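PDB 3DLJ: beta-Ala-His dipeptidase from Homo sapiens, which hydrolyses carnosine, anserine and other Xaa-His dipeptides as a secreted, zinc-dependent homodimeric peptidase of the M20 family. Local coordinates for residues L66-G76 / I88-L96; F107-A116 / R139-V148. All blocks are in the same frame, centred on the assembly; numbering follows the deposited sequence.

Contact 1. Residues L66-G76 / I88-L96; sequences LGARVASVDMG and IPPVILAEL
Strands 69-73 and 91-96 pair antiparallel, with Arg69-Glu95, Ala71-Leu93 and Val73-Val91 as the hydrogen-bonded pairs and their short axes 4.6 Å apart at closest approach. They form one border of the mixed sheet of the M20 catalytic domain: 69-73 is an outermost strand of it within this chain, and 91-96 bonds on to strand 168-174. Val70, Ser72, Ile92 and Ala94 share one face, where helix 46-65 covers Val70 and Ser72. Arg69, Ala71, Val73, Val91, Leu93 and Glu95 lie on the other. There Arg69 and Glu95 form a salt bridge. The arginine chain bends at chi3 (62°), which turns the guanidinium edge to the carboxylate. Arg69 NE reaches the anti lone pair of Glu95 OE1 at 2.7 Å, and Arg69 NH2 meets the same oxygen from above the carboxylate plane. The two planes stand 86° apart. An alanine in place of Glu95 would leave the guanidinium without this carboxylate, and the arginine's end would probably be freer to turn. Val73 CG2 rests on Leu93 CD1 at 3.8 Å. Past the strands, Met75 folds back through two bends, and Met75 CE touches Val91 CG2 at 3.5 Å.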
# COMPACT_ATOMS: atom_id res chain seq x y z
N LEU A 66 5.07 26.71 -0.34
CA LEU A 66 3.72 26.80 -0.93
C LEU A 66 2.78 27.71 -0.17
O LEU A 66 1.74 28.11 -0.69
CB LEU A 66 3.08 25.40 -0.99
CG LEU A 66 3.43 24.58 -2.23
CD1 LEU A 66 2.36 23.54 -2.51
CD2 LEU A 66 3.65 25.53 -3.45
N GLY A 67 3.11 28.02 1.08
CA GLY A 67 2.24 28.85 1.89
C GLY A 67 1.61 28.20 3.10
O GLY A 67 0.87 28.84 3.82
N ALA A 68 1.91 26.92 3.33
CA ALA A 68 1.34 26.16 4.44
C ALA A 68 2.01 26.46 5.79
O ALA A 68 3.24 26.68 5.85
CB ALA A 68 1.41 24.65 4.14
N ARG A 69 1.20 26.51 6.86
CA ARG A 69 1.71 26.39 8.23
C ARG A 69 2.13 24.92 8.39
O ARG A 69 1.31 24.03 8.22
CB ARG A 69 0.65 26.79 9.28
CG ARG A 69 1.16 26.83 10.73
CD ARG A 69 0.06 27.06 11.80
NE ARG A 69 -0.94 25.99 11.84
CZ ARG A 69 -0.75 24.76 12.34
NH1 ARG A 69 0.43 24.40 12.85
NH2 ARG A 69 -1.75 23.87 12.31
N VAL A 70 3.42 24.68 8.68
CA VAL A 70 3.96 23.31 8.75
C VAL A 70 4.47 22.96 10.14
O VAL A 70 5.26 23.71 10.72
CB VAL A 70 5.14 23.10 7.76
CG1 VAL A 70 5.67 21.65 7.84
CG2 VAL A 70 4.72 23.46 6.33
N ALA A 71 4.02 21.83 10.68
CA ALA A 71 4.65 21.30 11.90
C ALA A 71 5.25 19.92 11.61
O ALA A 71 4.55 19.04 11.11
CB ALA A 71 3.65 21.23 13.05
N SER A 72 6.54 19.75 11.91
CA SER A 72 7.17 18.44 11.86
C SER A 72 7.24 17.94 13.29
O SER A 72 8.04 18.43 14.10
CB SER A 72 8.57 18.52 11.24
OG SER A 72 8.59 19.35 10.08
N VAL A 73 6.37 16.98 13.60
CA VAL A 73 6.16 16.46 14.95
C VAL A 73 7.20 15.40 15.32
O VAL A 73 7.33 14.37 14.64
CB VAL A 73 4.75 15.80 15.05
CG1 VAL A 73 4.51 15.22 16.45
CG2 VAL A 73 3.66 16.80 14.66
N ASP A 74 7.93 15.65 16.40
CA ASP A 74 8.91 14.69 16.91
C ASP A 74 8.20 13.40 17.36
O ASP A 74 7.25 13.45 18.16
CB ASP A 74 9.74 15.32 18.04
N MET A 75 8.62 12.26 16.82
CA MET A 75 7.92 11.00 17.07
C MET A 75 8.62 10.06 18.08
O MET A 75 8.03 9.05 18.50
CB MET A 75 7.68 10.26 15.74
CG MET A 75 6.90 11.06 14.69
SD MET A 75 5.28 11.58 15.26
CE MET A 75 4.33 10.07 15.06
N GLY A 76 9.85 10.39 18.46
CA GLY A 76 10.61 9.58 19.42
C GLY A 76 11.15 8.28 18.84
O GLY A 76 11.11 8.09 17.63
N ILE A 88 12.35 7.64 14.99
CA ILE A 88 11.28 7.67 13.98
C ILE A 88 11.32 9.04 13.31
O ILE A 88 11.54 10.06 14.00
CB ILE A 88 9.89 7.42 14.63
CG1 ILE A 88 9.85 6.04 15.31
CG2 ILE A 88 8.77 7.50 13.61
CD1 ILE A 88 8.91 6.01 16.52
N PRO A 89 11.16 9.08 11.96
CA PRO A 89 11.01 10.33 11.21
C PRO A 89 9.79 11.15 11.65
O PRO A 89 8.74 10.55 11.96
CB PRO A 89 10.83 9.86 9.76
CG PRO A 89 10.41 8.45 9.87
CD PRO A 89 11.21 7.93 11.04
N PRO A 90 9.91 12.49 11.64
CA PRO A 90 8.80 13.33 12.07
C PRO A 90 7.59 13.16 11.18
O PRO A 90 7.71 12.71 10.04
CB PRO A 90 9.35 14.77 11.97
CG PRO A 90 10.48 14.69 11.01
CD PRO A 90 11.08 13.30 11.25
N VAL A 91 6.42 13.45 11.73
CA VAL A 91 5.22 13.46 10.93
C VAL A 91 4.97 14.93 10.57
O VAL A 91 5.01 15.80 11.44
CB VAL A 91 4.03 12.81 11.65
CG1 VAL A 91 2.74 13.14 10.92
CG2 VAL A 91 4.21 11.28 11.73
N ILE A 92 4.74 15.20 9.29
CA ILE A 92 4.33 16.53 8.89
C ILE A 92 2.85 16.67 9.12
O ILE A 92 2.06 15.85 8.66
CB ILE A 92 4.69 16.83 7.43
CG1 ILE A 92 6.21 16.92 7.29
CG2 ILE A 92 3.98 18.14 6.96
CD1 ILE A 92 6.67 17.01 5.88
N LEU A 93 2.49 17.71 9.88
CA LEU A 93 1.11 18.14 10.04
C LEU A 93 0.99 19.57 9.55
O LEU A 93 1.37 20.51 10.27
CB LEU A 93 0.68 18.05 11.50
CG LEU A 93 0.51 16.67 12.15
CD1 LEU A 93 0.01 16.86 13.57
CD2 LEU A 93 -0.45 15.81 11.37
N ALA A 94 0.46 19.74 8.33
CA ALA A 94 0.46 21.04 7.64
C ALA A 94 -0.95 21.53 7.27
O ALA A 94 -1.81 20.72 6.91
CB ALA A 94 1.33 20.97 6.40
N GLU A 95 -1.17 22.84 7.38
CA GLU A 95 -2.44 23.45 6.95
C GLU A 95 -2.22 24.59 5.95
O GLU A 95 -1.40 25.48 6.17
CB GLU A 95 -3.33 23.88 8.16
CG GLU A 95 -3.17 25.31 8.71
CD GLU A 95 -4.07 25.62 9.93
OE1 GLU A 95 -3.54 25.95 11.02
OE2 GLU A 95 -5.31 25.55 9.81
N LEU A 96 -2.95 24.55 4.84
CA LEU A 96 -2.93 25.60 3.84
C LEU A 96 -4.31 26.28 3.78
O LEU A 96 -5.22 25.80 3.10
CB LEU A 96 -2.54 25.04 2.47
CG LEU A 96 -2.43 26.00 1.28
CD1 LEU A 96 -1.34 27.04 1.46
CD2 LEU A 96 -2.17 25.19 0.04
O HOH W 1 10.75 12.35 14.65

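Contact 2. Residues F107-A116 / R139-V148. With ZN (zinc ion), chain D; ZN (zinc ion), chain C.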
# COMPACT_ATOMS: atom_id res chain seq x y z
N PHE A 107 -5.24 15.56 3.33
CA PHE A 107 -4.57 14.54 2.53
C PHE A 107 -3.53 13.77 3.33
O PHE A 107 -2.69 14.36 3.97
CB PHE A 107 -3.87 15.19 1.33
CG PHE A 107 -3.09 14.23 0.47
CD1 PHE A 107 -3.71 13.51 -0.54
CD2 PHE A 107 -1.72 14.05 0.68
CE1 PHE A 107 -2.97 12.62 -1.34
CE2 PHE A 107 -0.99 13.17 -0.10
CZ PHE A 107 -1.61 12.45 -1.11
N TYR A 108 -3.59 12.44 3.26
CA TYR A 108 -2.60 11.60 3.93
C TYR A 108 -1.68 10.98 2.87
O TYR A 108 -2.16 10.43 1.86
CB TYR A 108 -3.25 10.48 4.81
CG TYR A 108 -2.24 9.39 5.12
CD1 TYR A 108 -1.40 9.47 6.25
CD2 TYR A 108 -2.05 8.33 4.24
CE1 TYR A 108 -0.42 8.48 6.49
CE2 TYR A 108 -1.09 7.36 4.47
CZ TYR A 108 -0.28 7.43 5.57
OH TYR A 108 0.65 6.45 5.75
N GLY A 109 -0.37 11.05 3.10
CA GLY A 109 0.57 10.27 2.28
C GLY A 109 1.78 9.82 3.07
O GLY A 109 1.90 10.16 4.24
N HIS A 110 2.67 9.06 2.45
CA HIS A 110 3.92 8.63 3.11
C HIS A 110 5.10 8.78 2.18
O HIS A 110 4.97 8.56 0.96
CB HIS A 110 3.85 7.20 3.68
CG HIS A 110 3.75 6.12 2.64
ND1 HIS A 110 4.86 5.50 2.09
CD2 HIS A 110 2.68 5.53 2.06
CE1 HIS A 110 4.48 4.58 1.22
NE2 HIS A 110 3.16 4.58 1.18
N LEU A 111 6.24 9.18 2.74
CA LEU A 111 7.45 9.43 1.93
C LEU A 111 8.58 8.43 2.19
O LEU A 111 9.67 8.56 1.63
CB LEU A 111 7.90 10.88 2.08
CG LEU A 111 6.92 11.86 1.42
CD1 LEU A 111 7.31 13.27 1.79
CD2 LEU A 111 6.91 11.71 -0.09
N ASP A 112 8.30 7.41 3.00
CA ASP A 112 9.16 6.23 3.06
C ASP A 112 8.81 5.22 1.96
O ASP A 112 7.66 5.14 1.51
CB ASP A 112 9.09 5.54 4.44
CG ASP A 112 7.71 5.02 4.76
OD1 ASP A 112 6.72 5.79 4.59
OD2 ASP A 112 7.60 3.84 5.17
N VAL A 113 9.83 4.46 1.56
CA VAL A 113 9.74 3.46 0.49
C VAL A 113 10.20 2.06 1.00
O VAL A 113 10.92 1.94 2.02
CB VAL A 113 10.56 3.91 -0.77
CG1 VAL A 113 9.98 5.19 -1.38
CG2 VAL A 113 12.02 4.13 -0.41
N GLN A 114 9.72 1.03 0.29
CA GLN A 114 10.21 -0.35 0.40
C GLN A 114 11.66 -0.40 -0.07
O GLN A 114 12.04 0.36 -0.97
CB GLN A 114 9.36 -1.28 -0.47
CG GLN A 114 8.00 -1.66 0.14
CD GLN A 114 8.13 -2.64 1.33
OE1 GLN A 114 8.89 -3.60 1.26
NE2 GLN A 114 7.40 -2.38 2.40
N PRO A 115 12.49 -1.28 0.53
CA PRO A 115 13.87 -1.44 0.07
C PRO A 115 13.95 -1.73 -1.43
O PRO A 115 13.04 -2.31 -2.01
CB PRO A 115 14.37 -2.66 0.85
CG PRO A 115 13.56 -2.67 2.10
CD PRO A 115 12.18 -2.19 1.65
N ALA A 116 15.04 -1.30 -2.05
CA ALA A 116 15.30 -1.60 -3.44
C ALA A 116 16.78 -1.87 -3.61
O ALA A 116 17.63 -0.98 -3.45
CB ALA A 116 14.86 -0.46 -4.32
N ARG A 139 12.10 3.46 -7.43
CA ARG A 139 11.46 3.09 -6.17
C ARG A 139 10.72 4.29 -5.55
O ARG A 139 11.31 5.36 -5.34
CB ARG A 139 12.49 2.48 -5.20
CG ARG A 139 11.98 2.35 -3.77
CD ARG A 139 10.76 1.37 -3.67
NE ARG A 139 11.20 -0.02 -3.62
CZ ARG A 139 10.86 -0.99 -4.47
NH1 ARG A 139 11.37 -2.20 -4.29
NH2 ARG A 139 10.00 -0.78 -5.49
N GLY A 140 9.43 4.10 -5.25
CA GLY A 140 8.59 5.19 -4.73
C GLY A 140 7.86 6.01 -5.79
O GLY A 140 7.17 6.96 -5.45
N ALA A 141 8.04 5.67 -7.07
CA ALA A 141 7.40 6.43 -8.16
C ALA A 141 5.89 6.44 -8.04
O ALA A 141 5.26 7.49 -8.16
CB ALA A 141 7.82 5.89 -9.55
N THR A 142 5.30 5.26 -7.82
CA THR A 142 3.86 5.12 -7.56
C THR A 142 3.57 5.03 -6.03
O THR A 142 2.56 5.54 -5.55
CB THR A 142 3.25 3.90 -8.31
OG1 THR A 142 1.90 4.20 -8.71
CG2 THR A 142 3.22 2.65 -7.43
N ASP A 143 4.48 4.42 -5.27
CA ASP A 143 4.27 4.12 -3.83
C ASP A 143 5.36 4.74 -2.91
O ASP A 143 6.34 4.06 -2.58
CB ASP A 143 4.24 2.59 -3.68
CG ASP A 143 3.82 2.12 -2.29
OD1 ASP A 143 3.33 2.93 -1.46
OD2 ASP A 143 3.98 0.90 -2.03
N ASN A 144 5.23 5.99 -2.46
CA ASN A 144 4.08 6.87 -2.69
C ASN A 144 4.46 8.32 -3.07
O ASN A 144 3.69 9.24 -2.80
CB ASN A 144 3.21 6.86 -1.43
CG ASN A 144 1.82 7.41 -1.65
OD1 ASN A 144 1.30 8.16 -0.81
ND2 ASN A 144 1.20 7.05 -2.77
N LYS A 145 5.62 8.53 -3.69
CA LYS A 145 6.14 9.90 -3.94
C LYS A 145 5.42 10.56 -5.13
O LYS A 145 5.09 11.75 -5.07
CB LYS A 145 7.67 9.88 -4.13
CG LYS A 145 8.43 9.60 -2.81
CD LYS A 145 9.87 9.14 -3.01
CE LYS A 145 10.58 9.06 -1.67
NZ LYS A 145 12.01 8.59 -1.78
N GLY A 146 5.15 9.78 -6.17
CA GLY A 146 4.36 10.25 -7.33
C GLY A 146 3.02 10.88 -6.95
O GLY A 146 2.78 12.04 -7.28
N PRO A 147 2.12 10.11 -6.31
CA PRO A 147 0.84 10.68 -5.89
C PRO A 147 0.90 11.78 -4.81
O PRO A 147 0.07 12.68 -4.81
CB PRO A 147 0.03 9.45 -5.43
CG PRO A 147 0.67 8.29 -6.06
CD PRO A 147 2.16 8.66 -6.04
N VAL A 148 1.87 11.73 -3.90
CA VAL A 148 2.04 12.85 -2.97
C VAL A 148 2.40 14.12 -3.73
O VAL A 148 1.85 15.20 -3.46
CB VAL A 148 3.07 12.58 -1.84
CG1 VAL A 148 3.32 13.84 -1.01
CG2 VAL A 148 2.59 11.46 -0.94
ZN ZN D . 2.15 3.33 0.05
ZN ZN C . 3.90 0.34 0.06
O HOH W 2 -1.62 8.83 -0.12
O HOH W 3 6.88 7.15 -0.36
O HOH W 4 7.18 1.91 -1.27
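His110 and Asp143 meet at a zinc ion, the ring and carboxylate planes 84° apart. His110 NE2 and Asp143 OD1 each bind this zinc at 2.0 Å; Asp206 also binds it. Asp143 OD2 turns to the second zinc at 2.2 Å, so the carboxylate bridges the two metals. Glu178 and His456 also bind the second ion. Asn144 runs across the His110 side chain, its amide plane only 27° from the ring. Asn144 CB sits over one face of the His110 ring, 3.7 Å from the centroid, in a CH-pi contact. At the ring's far nitrogen, His110 ND1 donates to Asp112 O at 2.9 Å, nearly in the ring plane, which helps fix the ring's rotation. This is the two-zinc centre of the M20 peptidases, built between the C-terminal end of strand 104-110 and the segment 139-148 that leads into helix 141-160. The peptide bond between Asp143 and Asn144 is cis. A water accepts from Asn144 N and donates to His110 O and Asp112 O, tying the two segments together. Further along, Val113 and Arg139 run alongside one another with opposed directions, Val113 CB 3.7 Å from Arg139 CG. Arg139 bends twice along its chain, which brings its guanidinium edge to two backbone carbonyls. Arg139 NE donates to Gln114 O from above the carbonyl plane. Arg139 NH1 gives a straighter bond to Pro115 O at 2.8 Å (167°), while NH2 forms a salt bridge with Glu460.

Both segments of contact 1 precede those of contact 2 in the sequence, and strand 91-96 is followed directly by strand 104-110. Both strands belong to the same mixed sheet, with strand 168-174 lying between them. The contact centres are about 17 Å apart; about 6 Å separates their nearest atoms. Contact 1 lies at the sheet's border. Contact 2 lies deep in the chain, where strand 104-110 supplies His110 to one zinc and segment 139-148 supplies Asp143 to both. Helix 46-65 touches side chains of both contacts; helix 141-160, part of contact 2, also touches Leu66 and Leu96. Contact 1 thus extends the sheet that carries the metal site, and its Pro89 side chain is about 6 Å from that of Asp112, a probable active-site residue.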